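Local coordinates for acylneuraminate lyase (Mycoplasma synoviae, PDB 4N4P), which belongs to the dihydrodipicolinate synthetase family and folds as a TIM barrel, with four copies in the assembly, at residues Pro12-Pro17 with Ala27-Val32; Val32-Val37 with Ala70-Gly75; Gly49-Phe54 with Gly252-Leu257; Leu55-Glu60 with Tyr270-Phe275. One frame throughout, in Å; residues are numbered along the deposited sequence.

Contact 1: Pro12-Pro17 with Ala27-Val32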
loop_
_atom_site.group_PDB
_atom_site.type_symbol
_atom_site.label_atom_id
_atom_site.label_comp_id
_atom_site.label_asym_id
_atom_site.label_seq_id
_atom_site.Cartn_x
_atom_site.Cartn_y
_atom_site.Cartn_z
ATOM N N PRO A 12 -26.554 6.640 -14.722
ATOM C CA PRO A 12 -25.718 5.547 -15.219
ATOM C C PRO A 12 -24.530 6.100 -16.006
ATOM O O PRO A 12 -24.657 7.081 -16.783
ATOM C CB PRO A 12 -26.654 4.779 -16.177
ATOM C CG PRO A 12 -27.763 5.799 -16.518
ATOM C CD PRO A 12 -27.933 6.564 -15.252
ATOM N N ALA A 13 -23.376 5.491 -15.785
ATOM C CA ALA A 13 -22.203 5.744 -16.613
ATOM C C ALA A 13 -22.353 4.889 -17.867
ATOM O O ALA A 13 -22.062 3.683 -17.874
ATOM C CB ALA A 13 -20.926 5.408 -15.855
ATOM N N MET A 14 -22.864 5.517 -18.909
ATOM C CA MET A 14 -23.350 4.810 -20.092
ATOM C C MET A 14 -22.264 4.009 -20.784
ATOM O O MET A 14 -21.182 4.508 -20.972
ATOM C CB MET A 14 -23.899 5.816 -21.104
ATOM C CG MET A 14 -24.792 5.141 -22.150
ATOM S SD MET A 14 -25.284 6.315 -23.405
ATOM C CE MET A 14 -23.849 6.349 -24.457
ATOM N N VAL A 15 -22.590 2.775 -21.155
ATOM C CA VAL A 15 -21.722 1.968 -22.010
ATOM C C VAL A 15 -21.750 2.535 -23.434
ATOM O O VAL A 15 -22.751 3.120 -23.858
ATOM C CB VAL A 15 -22.134 0.473 -21.991
ATOM C CG1 VAL A 15 -21.946 -0.081 -20.579
ATOM C CG2 VAL A 15 -23.602 0.276 -22.464
ATOM N N THR A 16 -20.660 2.345 -24.163
ATOM C CA THR A 16 -20.598 2.747 -25.576
ATOM C C THR A 16 -20.720 1.525 -26.515
ATOM O O THR A 16 -19.824 0.701 -26.553
ATOM C CB THR A 16 -19.300 3.570 -25.881
ATOM O OG1 THR A 16 -19.191 4.662 -24.954
ATOM C CG2 THR A 16 -19.352 4.137 -27.313
ATOM N N PRO A 17 -21.834 1.404 -27.272
ATOM C CA PRO A 17 -21.963 0.237 -28.140
ATOM C C PRO A 17 -20.937 0.155 -29.264
ATOM O O PRO A 17 -20.718 1.123 -29.992
ATOM C CB PRO A 17 -23.380 0.389 -28.710
ATOM C CG PRO A 17 -24.098 1.078 -27.599
ATOM C CD PRO A 17 -23.100 2.153 -27.227
ATOM N N ALA A 27 -26.311 3.340 -34.223
ATOM C CA ALA A 27 -27.715 3.061 -33.909
ATOM C C ALA A 27 -27.859 2.536 -32.491
ATOM O O ALA A 27 -28.878 2.772 -31.827
ATOM C CB ALA A 27 -28.317 2.044 -34.915
ATOM N N GLY A 28 -26.852 1.788 -32.043
ATOM C CA GLY A 28 -26.858 1.265 -30.674
ATOM C C GLY A 28 -26.796 2.348 -29.601
ATOM O O GLY A 28 -27.394 2.202 -28.528
ATOM N N VAL A 29 -26.057 3.428 -29.872
ATOM C CA VAL A 29 -25.984 4.538 -28.903
ATOM C C VAL A 29 -27.403 5.049 -28.623
ATOM O O VAL A 29 -27.813 5.222 -27.467
ATOM C CB VAL A 29 -25.063 5.679 -29.397
ATOM C CG1 VAL A 29 -25.166 6.893 -28.467
ATOM C CG2 VAL A 29 -23.619 5.190 -29.512
ATOM N N LYS A 30 -28.195 5.232 -29.683
ATOM C CA LYS A 30 -29.548 5.734 -29.496
ATOM C C LYS A 30 -30.428 4.748 -28.729
ATOM O O LYS A 30 -31.212 5.158 -27.862
ATOM C CB LYS A 30 -30.204 6.123 -30.830
ATOM C CG LYS A 30 -29.319 6.960 -31.780
ATOM C CD LYS A 30 -29.545 8.456 -31.573
ATOM C CE LYS A 30 -28.942 9.308 -32.659
ATOM N NZ LYS A 30 -29.930 10.035 -33.542
ATOM N N GLU A 31 -30.289 3.451 -29.014
ATOM C CA GLU A 31 -31.100 2.456 -28.297
ATOM C C GLU A 31 -30.722 2.395 -26.814
ATOM O O GLU A 31 -31.585 2.234 -25.971
ATOM C CB GLU A 31 -30.958 1.058 -28.899
ATOM C CG GLU A 31 -31.548 0.916 -30.308
ATOM C CD GLU A 31 -31.659 -0.538 -30.735
ATOM O OE1 GLU A 31 -31.841 -1.435 -29.867
ATOM O OE2 GLU A 31 -31.577 -0.786 -31.959
ATOM N N VAL A 32 -29.436 2.485 -26.507
ATOM C CA VAL A 32 -29.021 2.487 -25.099
ATOM C C VAL A 32 -29.603 3.709 -24.382
ATOM O O VAL A 32 -30.075 3.597 -23.265
ATOM C CB VAL A 32 -27.491 2.448 -24.961
ATOM C CG1 VAL A 32 -27.032 2.864 -23.554
ATOM C CG2 VAL A 32 -26.987 1.037 -25.333
#
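Gly28 O accepts the backbone N-H of Val32 at 2.9 Å, the normal bond of a helix turn. Pro17 CG rests against the same oxygen at 3.6 Å. The Pro17 ring packs on bare backbone at Gly28, where the lack of a side chain leaves room for it. Its CD turns to Val29 CG2 (3.8 Å), and the two side chains cross at about a right angle. Its CG also meets Val32 CG2 at 3.7 Å. The other branch of Val32 serves Met14: CG1 lies only 3.5 Å from Met14 CG, tighter than usual for two carbons. Met14 gets there with CG anti to its own N (chi1 -163°). Its chain then bends at the sulfur, which brings CE toward Val29 CG1. No hydrogen bond crosses this apolar contact. Val15 O is buried here and has no partner in the model. The contact folds the loop that follows the first barrel strand back onto helix 26-39. Val69 of helix 59-73 touches both Met14 and Val29. Met261 of helix 253-263 touches Val15 and Val32. Met14 also bonds through its backbone to Tyr46 of strand 44-47.

Contact 2: Val32-Val37 with Ala70-Gly75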
loop_
_atom_site.group_PDB
_atom_site.type_symbol
_atom_site.label_atom_id
_atom_site.label_comp_id
_atom_site.label_asym_id
_atom_site.label_seq_id
_atom_site.Cartn_x
_atom_site.Cartn_y
_atom_site.Cartn_z
ATOM N N VAL A 32 -29.436 2.485 -26.507
ATOM C CA VAL A 32 -29.021 2.487 -25.099
ATOM C C VAL A 32 -29.603 3.709 -24.382
ATOM O O VAL A 32 -30.075 3.597 -23.265
ATOM C CB VAL A 32 -27.491 2.448 -24.961
ATOM C CG1 VAL A 32 -27.032 2.864 -23.554
ATOM C CG2 VAL A 32 -26.987 1.037 -25.333
ATOM N N VAL A 33 -29.530 4.881 -25.014
ATOM C CA VAL A 33 -30.103 6.098 -24.400
ATOM C C VAL A 33 -31.594 5.901 -24.110
ATOM O O VAL A 33 -32.059 6.143 -22.985
ATOM C CB VAL A 33 -29.828 7.381 -25.246
ATOM C CG1 VAL A 33 -30.604 8.627 -24.674
ATOM C CG2 VAL A 33 -28.337 7.685 -25.296
ATOM N N ASN A 34 -32.364 5.433 -25.104
ATOM C CA ASN A 34 -33.784 5.188 -24.867
ATOM C C ASN A 34 -34.039 4.193 -23.747
ATOM O O ASN A 34 -34.967 4.368 -22.968
ATOM C CB ASN A 34 -34.499 4.717 -26.145
ATOM C CG ASN A 34 -34.538 5.780 -27.249
ATOM O OD1 ASN A 34 -34.336 6.978 -27.030
ATOM N ND2 ASN A 34 -34.838 5.319 -28.467
ATOM N N PHE A 35 -33.241 3.126 -23.681
ATOM C CA PHE A 35 -33.383 2.124 -22.630
ATOM C C PHE A 35 -33.187 2.787 -21.251
ATOM O O PHE A 35 -33.992 2.593 -20.324
ATOM C CB PHE A 35 -32.357 0.997 -22.860
ATOM C CG PHE A 35 -32.337 -0.051 -21.782
ATOM C CD1 PHE A 35 -33.371 -0.969 -21.661
ATOM C CD2 PHE A 35 -31.243 -0.132 -20.902
ATOM C CE1 PHE A 35 -33.331 -1.965 -20.671
ATOM C CE2 PHE A 35 -31.193 -1.105 -19.928
ATOM C CZ PHE A 35 -32.234 -2.029 -19.812
ATOM N N LEU A 36 -32.160 3.619 -21.144
ATOM C CA LEU A 36 -31.853 4.286 -19.868
ATOM C C LEU A 36 -32.966 5.253 -19.461
ATOM O O LEU A 36 -33.418 5.268 -18.307
ATOM C CB LEU A 36 -30.510 5.018 -19.954
ATOM C CG LEU A 36 -29.310 4.083 -20.188
ATOM C CD1 LEU A 36 -27.997 4.868 -20.267
ATOM C CD2 LEU A 36 -29.277 3.044 -19.048
ATOM N N VAL A 37 -33.417 6.057 -20.416
ATOM C CA VAL A 37 -34.475 7.027 -20.147
ATOM C C VAL A 37 -35.808 6.330 -19.894
ATOM O O VAL A 37 -36.494 6.645 -18.932
ATOM C CB VAL A 37 -34.621 8.029 -21.322
ATOM C CG1 VAL A 37 -35.838 8.989 -21.112
ATOM C CG2 VAL A 37 -33.298 8.833 -21.518
ATOM N N ALA A 70 -27.075 13.333 -27.386
ATOM C CA ALA A 70 -27.864 14.559 -27.260
ATOM C C ALA A 70 -29.109 14.487 -28.146
ATOM O O ALA A 70 -30.196 14.874 -27.712
ATOM C CB ALA A 70 -27.038 15.758 -27.592
ATOM N N GLU A 71 -28.943 13.961 -29.361
ATOM C CA GLU A 71 -30.067 13.687 -30.273
ATOM C C GLU A 71 -31.106 12.740 -29.708
ATOM O O GLU A 71 -32.290 13.081 -29.627
ATOM C CB GLU A 71 -29.548 13.175 -31.628
ATOM C CG GLU A 71 -28.778 14.250 -32.380
ATOM C CD GLU A 71 -28.197 13.769 -33.705
ATOM O OE1 GLU A 71 -28.417 12.589 -34.087
ATOM O OE2 GLU A 71 -27.516 14.591 -34.358
ATOM N N ALA A 72 -30.668 11.550 -29.303
ATOM C CA ALA A 72 -31.552 10.551 -28.719
ATOM C C ALA A 72 -32.238 11.023 -27.447
ATOM O O ALA A 72 -33.412 10.716 -27.218
ATOM C CB ALA A 72 -30.771 9.259 -28.433
ATOM N N ASN A 73 -31.493 11.711 -26.596
ATOM C CA ASN A 73 -32.057 12.178 -25.321
ATOM C C ASN A 73 -33.150 13.224 -25.579
ATOM O O ASN A 73 -34.185 13.199 -24.921
ATOM C CB ASN A 73 -30.979 12.791 -24.458
ATOM C CG ASN A 73 -31.525 13.328 -23.162
ATOM O OD1 ASN A 73 -32.286 12.648 -22.461
ATOM N ND2 ASN A 73 -31.157 14.557 -22.845
ATOM N N ALA A 74 -32.899 14.102 -26.564
ATOM C CA ALA A 74 -33.811 15.207 -26.902
ATOM C C ALA A 74 -34.243 15.966 -25.636
ATOM O O ALA A 74 -35.423 16.254 -25.449
ATOM C CB ALA A 74 -35.038 14.662 -27.654
ATOM N N GLY A 75 -33.290 16.229 -24.747
ATOM C CA GLY A 75 -33.515 16.995 -23.523
ATOM C C GLY A 75 -34.349 16.346 -22.422
ATOM O O GLY A 75 -34.720 17.026 -21.463
HETATM O O HOH W 1 -35.092 8.888 -28.888
#
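Val33 and Ala72 pack helix 26-39 against helix 59-73, two neighbouring helices of the outer layer of the TIM barrel. This is the tight part. Val33 CG1 lies 3.8 Å from Ala72 CB and 3.7 Å from Asn73 N. That branch is anti to the N of Val33 (chi1 173°), which brings it against both residues. The small Ala72 side chain lets the helices come close, with the CA atoms of Val33 and Ala72 6.4 Å apart. One turn on, the fit is looser. The Val37 and Asn73 side chains cross at about a right angle, with Val37 CG2 4.1 Å from Asn73 OD1. That oxygen accepts a hydrogen bond from Val77 N, just beyond the helix end. On the barrel side, Val33 and Val37 also touch Ile45 of strand 44-47. The Asn34 side is polar and wetter. Asn34 OD1 and Ala72 O do not bond directly, being 3.9 Å apart. Arg76 NH2 donates to both oxygens and ties them together near the end of helix 59-73. A water repeats the link by donating to Asn34 OD1 at 2.8 Å and to Ala72 O at 3.0 Å.

Contact 3: Gly49-Phe54 with Gly252-Leu257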
loop_
_atom_site.group_PDB
_atom_site.type_symbol
_atom_site.label_atom_id
_atom_site.label_comp_id
_atom_site.label_asym_id
_atom_site.label_seq_id
_atom_site.Cartn_x
_atom_site.Cartn_y
_atom_site.Cartn_z
ATOM N N GLY A 49 -17.262 8.038 -20.052
ATOM C CA GLY A 49 -16.377 7.906 -18.905
ATOM C C GLY A 49 -15.704 6.541 -19.041
ATOM O O GLY A 49 -15.782 5.919 -20.105
ATOM N N SER A 50 -15.040 6.088 -17.970
ATOM C CA SER A 50 -14.381 4.761 -17.975
ATOM C C SER A 50 -15.324 3.645 -18.440
ATOM O O SER A 50 -14.930 2.775 -19.218
ATOM C CB SER A 50 -13.852 4.430 -16.574
ATOM O OG SER A 50 -12.936 5.439 -16.199
ATOM N N THR A 51 -16.561 3.667 -17.954
ATOM C CA THR A 51 -17.531 2.624 -18.273
ATOM C C THR A 51 -17.949 2.702 -19.727
ATOM O O THR A 51 -18.388 1.712 -20.307
ATOM C CB THR A 51 -18.790 2.713 -17.368
ATOM O OG1 THR A 51 -18.356 2.816 -16.000
ATOM C CG2 THR A 51 -19.635 1.464 -17.535
ATOM N N GLY A 52 -17.790 3.891 -20.305
ATOM C CA GLY A 52 -18.029 4.119 -21.743
ATOM C C GLY A 52 -16.820 3.823 -22.627
ATOM O O GLY A 52 -16.821 4.158 -23.803
ATOM N N GLU A 53 -15.801 3.172 -22.054
ATOM C CA GLU A 53 -14.596 2.792 -22.777
ATOM C C GLU A 53 -13.931 3.972 -23.487
ATOM O O GLU A 53 -13.440 3.829 -24.613
ATOM C CB GLU A 53 -14.921 1.648 -23.766
ATOM C CG GLU A 53 -15.281 0.357 -23.010
ATOM C CD GLU A 53 -15.857 -0.728 -23.918
ATOM O OE1 GLU A 53 -15.081 -1.349 -24.655
ATOM O OE2 GLU A 53 -17.073 -0.977 -23.870
ATOM N N PHE A 54 -13.910 5.135 -22.830
ATOM C CA PHE A 54 -13.532 6.359 -23.537
ATOM C C PHE A 54 -12.117 6.297 -24.076
ATOM O O PHE A 54 -11.862 6.852 -25.128
ATOM C CB PHE A 54 -13.720 7.635 -22.697
ATOM C CG PHE A 54 -12.681 7.841 -21.658
ATOM C CD1 PHE A 54 -11.744 8.866 -21.802
ATOM C CD2 PHE A 54 -12.649 7.037 -20.519
ATOM C CE1 PHE A 54 -10.777 9.069 -20.850
ATOM C CE2 PHE A 54 -11.682 7.221 -19.552
ATOM C CZ PHE A 54 -10.737 8.249 -19.717
ATOM N N GLY A 252 -16.555 -9.733 -16.752
ATOM C CA GLY A 252 -16.214 -8.357 -17.068
ATOM C C GLY A 252 -17.404 -7.421 -16.934
ATOM O O GLY A 252 -18.484 -7.729 -17.402
ATOM N N LEU A 253 -17.186 -6.262 -16.319
ATOM C CA LEU A 253 -18.272 -5.312 -16.065
ATOM C C LEU A 253 -18.963 -4.857 -17.352
ATOM O O LEU A 253 -20.181 -5.019 -17.502
ATOM C CB LEU A 253 -17.748 -4.101 -15.288
ATOM C CG LEU A 253 -18.756 -2.957 -15.090
ATOM C CD1 LEU A 253 -19.943 -3.405 -14.191
ATOM C CD2 LEU A 253 -18.038 -1.704 -14.527
ATOM N N MET A 254 -18.200 -4.279 -18.279
ATOM C CA MET A 254 -18.832 -3.730 -19.500
ATOM C C MET A 254 -19.457 -4.829 -20.365
ATOM O O MET A 254 -20.552 -4.640 -20.926
ATOM C CB MET A 254 -17.847 -2.875 -20.302
ATOM C CG MET A 254 -17.787 -1.425 -19.790
ATOM S SD MET A 254 -16.771 -1.274 -18.317
ATOM C CE MET A 254 -15.191 -1.158 -19.177
ATOM N N GLN A 255 -18.778 -5.981 -20.439
ATOM C CA GLN A 255 -19.312 -7.130 -21.184
ATOM C C GLN A 255 -20.643 -7.575 -20.592
ATOM O O GLN A 255 -21.563 -7.920 -21.334
ATOM C CB GLN A 255 -18.344 -8.318 -21.147
ATOM C CG GLN A 255 -16.957 -8.035 -21.767
ATOM C CD GLN A 255 -15.932 -7.609 -20.729
ATOM O OE1 GLN A 255 -16.256 -6.857 -19.810
ATOM N NE2 GLN A 255 -14.678 -8.097 -20.864
ATOM N N SER A 256 -20.725 -7.573 -19.258
ATOM C CA SER A 256 -21.929 -7.997 -18.557
ATOM C C SER A 256 -23.061 -7.000 -18.736
ATOM O O SER A 256 -24.215 -7.392 -18.998
ATOM C CB SER A 256 -21.635 -8.165 -17.069
ATOM O OG SER A 256 -20.718 -9.221 -16.866
ATOM N N LEU A 257 -22.748 -5.719 -18.573
ATOM C CA LEU A 257 -23.780 -4.682 -18.792
ATOM C C LEU A 257 -24.333 -4.774 -20.223
ATOM O O LEU A 257 -25.544 -4.736 -20.444
ATOM C CB LEU A 257 -23.235 -3.277 -18.523
ATOM C CG LEU A 257 -22.848 -2.967 -17.064
ATOM C CD1 LEU A 257 -22.165 -1.558 -16.991
ATOM C CD2 LEU A 257 -24.071 -3.022 -16.174
#
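Met254 bends twice along its chain (chi2 79°, chi3 83°), which lays it over Thr51. Met254 CG comes within 3.2 Å of Thr51 O, a close carbon-oxygen contact. Farther out, Met254 CE reaches Ser50 O (3.9 Å) and Glu53 CG (4.1 Å). Thr51 CG2 is anti to its own N and meets both Met254 SD and Leu257 CD1, each at 4.0 Å. Glu53 and Met254 run past each other in opposite directions. The carboxylate of Glu53 has its polar partners outside this pair: OE2 forms a salt bridge with Lys258 and OE1 accepts from Arg272 N. Gly252, the N-cap, has its O gripped by Ser256 N and by Ser256 OG (2.7 Å), from opposite faces of the carbonyl plane. Residues Gly49-Glu53 read GSTGE, a match to the GXXGE motif known in this family. Tyr114 of the second subunit packs on Met254 and bonds through its OH to Ser50 O. Within the chain, the contact joins the loop after strand 44-47 to the first turn of helix 253-263. Leu257 also touches helices 212-227 and 231-248.

Contact 4: Leu55-Glu60 with Tyr270-Phe275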
loop_
_atom_site.group_PDB
_atom_site.type_symbol
_atom_site.label_atom_id
_atom_site.label_comp_id
_atom_site.label_asym_id
_atom_site.label_seq_id
_atom_site.Cartn_x
_atom_site.Cartn_y
_atom_site.Cartn_z
ATOM N N LEU A 55 -11.219 5.636 -23.357
ATOM C CA LEU A 55 -9.828 5.478 -23.832
ATOM C C LEU A 55 -9.686 4.664 -25.104
ATOM O O LEU A 55 -8.624 4.693 -25.760
ATOM C CB LEU A 55 -8.915 4.899 -22.748
ATOM C CG LEU A 55 -8.534 5.858 -21.617
ATOM C CD1 LEU A 55 -7.485 5.193 -20.779
ATOM C CD2 LEU A 55 -8.053 7.217 -22.146
ATOM N N LEU A 56 -10.743 3.953 -25.464
ATOM C CA LEU A 56 -10.755 3.113 -26.653
ATOM C C LEU A 56 -11.486 3.789 -27.802
ATOM O O LEU A 56 -11.654 3.205 -28.878
ATOM C CB LEU A 56 -11.409 1.754 -26.340
ATOM C CG LEU A 56 -10.856 1.057 -25.105
ATOM C CD1 LEU A 56 -11.502 -0.314 -24.902
ATOM C CD2 LEU A 56 -9.353 0.931 -25.186
ATOM N N LEU A 57 -11.942 5.014 -27.558
ATOM C CA LEU A 57 -12.597 5.819 -28.589
ATOM C C LEU A 57 -11.635 6.749 -29.302
ATOM O O LEU A 57 -10.830 7.407 -28.649
ATOM C CB LEU A 57 -13.673 6.726 -27.946
ATOM C CG LEU A 57 -14.874 6.007 -27.336
ATOM C CD1 LEU A 57 -15.791 7.000 -26.621
ATOM C CD2 LEU A 57 -15.591 5.303 -28.484
ATOM N N SER A 58 -11.760 6.867 -30.629
ATOM C CA SER A 58 -11.049 7.934 -31.343
ATOM C C SER A 58 -11.702 9.269 -31.000
ATOM O O SER A 58 -12.847 9.311 -30.495
ATOM C CB SER A 58 -11.081 7.709 -32.856
ATOM O OG SER A 58 -12.386 7.909 -33.369
ATOM N N PHE A 59 -10.984 10.351 -31.275
ATOM C CA PHE A 59 -11.515 11.695 -31.110
ATOM C C PHE A 59 -12.824 11.860 -31.870
ATOM O O PHE A 59 -13.802 12.379 -31.330
ATOM C CB PHE A 59 -10.474 12.699 -31.580
ATOM C CG PHE A 59 -10.913 14.139 -31.482
ATOM C CD1 PHE A 59 -11.455 14.648 -30.307
ATOM C CD2 PHE A 59 -10.755 14.983 -32.569
ATOM C CE1 PHE A 59 -11.835 15.986 -30.235
ATOM C CE2 PHE A 59 -11.134 16.316 -32.504
ATOM C CZ PHE A 59 -11.675 16.815 -31.333
ATOM N N GLU A 60 -12.847 11.390 -33.113
ATOM C CA GLU A 60 -14.053 11.426 -33.929
ATOM C C GLU A 60 -15.203 10.582 -33.356
ATOM O O GLU A 60 -16.375 10.993 -33.434
ATOM C CB GLU A 60 -13.728 11.026 -35.377
ATOM C CG GLU A 60 -12.897 12.091 -36.115
ATOM C CD GLU A 60 -13.657 13.400 -36.350
ATOM O OE1 GLU A 60 -14.871 13.339 -36.679
ATOM O OE2 GLU A 60 -13.049 14.488 -36.202
ATOM N N TYR A 270 -20.830 -4.735 -28.240
ATOM C CA TYR A 270 -19.738 -5.402 -27.524
ATOM C C TYR A 270 -18.683 -4.417 -27.061
ATOM O O TYR A 270 -18.668 -3.248 -27.472
ATOM C CB TYR A 270 -19.119 -6.517 -28.408
ATOM C CG TYR A 270 -20.164 -7.574 -28.737
ATOM C CD1 TYR A 270 -20.264 -8.729 -27.970
ATOM C CD2 TYR A 270 -21.113 -7.368 -29.747
ATOM C CE1 TYR A 270 -21.244 -9.681 -28.220
ATOM C CE2 TYR A 270 -22.112 -8.315 -29.999
ATOM C CZ TYR A 270 -22.159 -9.466 -29.233
ATOM O OH TYR A 270 -23.130 -10.409 -29.477
ATOM N N THR A 271 -17.795 -4.893 -26.200
ATOM C CA THR A 271 -16.630 -4.126 -25.795
ATOM C C THR A 271 -15.585 -4.152 -26.887
ATOM O O THR A 271 -15.626 -5.011 -27.756
ATOM C CB THR A 271 -16.016 -4.674 -24.487
ATOM O OG1 THR A 271 -15.610 -6.045 -24.660
ATOM C CG2 THR A 271 -17.060 -4.595 -23.374
ATOM N N ARG A 272 -14.686 -3.179 -26.852
ATOM C CA ARG A 272 -13.499 -3.158 -27.703
ATOM C C ARG A 272 -12.314 -3.829 -27.037
ATOM O O ARG A 272 -12.228 -3.917 -25.809
ATOM C CB ARG A 272 -13.110 -1.726 -28.039
ATOM C CG ARG A 272 -13.743 -1.243 -29.313
ATOM C CD ARG A 272 -13.234 0.149 -29.721
ATOM N NE ARG A 272 -13.894 0.534 -30.967
ATOM C CZ ARG A 272 -13.983 1.785 -31.430
ATOM N NH1 ARG A 272 -13.447 2.786 -30.757
ATOM N NH2 ARG A 272 -14.608 2.029 -32.576
ATOM N N LYS A 273 -11.381 -4.293 -27.858
ATOM C CA LYS A 273 -10.090 -4.768 -27.359
ATOM C C LYS A 273 -9.383 -3.660 -26.588
ATOM O O LYS A 273 -9.493 -2.493 -26.954
ATOM C CB LYS A 273 -9.212 -5.192 -28.533
ATOM C CG LYS A 273 -9.832 -6.285 -29.401
ATOM C CD LYS A 273 -8.915 -6.487 -30.622
ATOM C CE LYS A 273 -9.530 -7.439 -31.626
ATOM N NZ LYS A 273 -9.498 -8.817 -31.091
ATOM N N PRO A 274 -8.614 -4.022 -25.538
ATOM C CA PRO A 274 -8.260 -5.385 -25.138
ATOM C C PRO A 274 -9.163 -6.068 -24.099
ATOM O O PRO A 274 -8.746 -7.091 -23.513
ATOM C CB PRO A 274 -6.860 -5.222 -24.565
ATOM C CG PRO A 274 -6.827 -3.805 -24.042
ATOM C CD PRO A 274 -7.787 -3.003 -24.864
ATOM N N PHE A 275 -10.382 -5.550 -23.884
ATOM C CA PHE A 275 -11.330 -6.230 -23.003
ATOM C C PHE A 275 -11.640 -7.626 -23.528
ATOM O O PHE A 275 -11.746 -7.838 -24.752
ATOM C CB PHE A 275 -12.616 -5.420 -22.807
ATOM C CG PHE A 275 -12.405 -4.227 -21.941
ATOM C CD1 PHE A 275 -12.214 -4.382 -20.559
ATOM C CD2 PHE A 275 -12.332 -2.952 -22.497
ATOM C CE1 PHE A 275 -11.979 -3.261 -19.742
ATOM C CE2 PHE A 275 -12.083 -1.825 -21.684
ATOM C CZ PHE A 275 -11.909 -1.995 -20.306
#
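Leu56 and Arg272 join two loops of the TIM barrel, one leading into helix 59-73 and the other into helix 280-294. The polar link is one hydrogen bond, from Arg272 NH1 to Leu56 O at 2.6 Å. The N-H points only moderately straight at the oxygen (142°), and the donor is tilted 24° from the carbonyl plane. Leu56 O lies near the guanidinium plane, at its edge. The same NH1 forms a salt bridge with Asp61, and NE donates to Gly22 O. These bonds would fix the rotation of the guanidinium. Ser58 OG caps Asp61 N, the backbone of the residue whose carboxylate pairs with Arg272. The apolar contacts centre on Leu56. Its CD1 meets the edge of the Phe275 ring at CE2 (3.6 Å) and also lies against Arg272 CB (3.8 Å). Its CD2 approaches Pro274 CD, whose ring follows a cis peptide bond. At the subunit interface, Phe275 packs edge-to-face with Tyr114 of the second subunit, and Leu56 touches Leu86 of that subunit. Within the loop, Phe275 N donates to Arg272 O at 3.1 Å, and that oxygen lies in the plane of the Phe275 ring.

Overall arrangement
Contacts 1 and 2 follow one another on helix 26-39 and share Val32; their centres are 9 Å apart. The Lys30-Glu71 salt bridge also joins them. Contact 1 meets contact 3 through a probable hydrogen bond between Thr16 OG1 and Gly52 O (2.7 Å). Contacts 3 and 4 have centres 10 Å apart. A probable bond from Arg272 N to Glu53 OE1 (2.9 Å) joins them, and both touch the second subunit. Contacts 2 and 4 lie about 21 Å apart between centres, although both use helix 59-73. The loops of contacts 1 and 3 leave the C-terminal ends of strands 9-12 and 44-47, the end where TIM barrels carry their active sites.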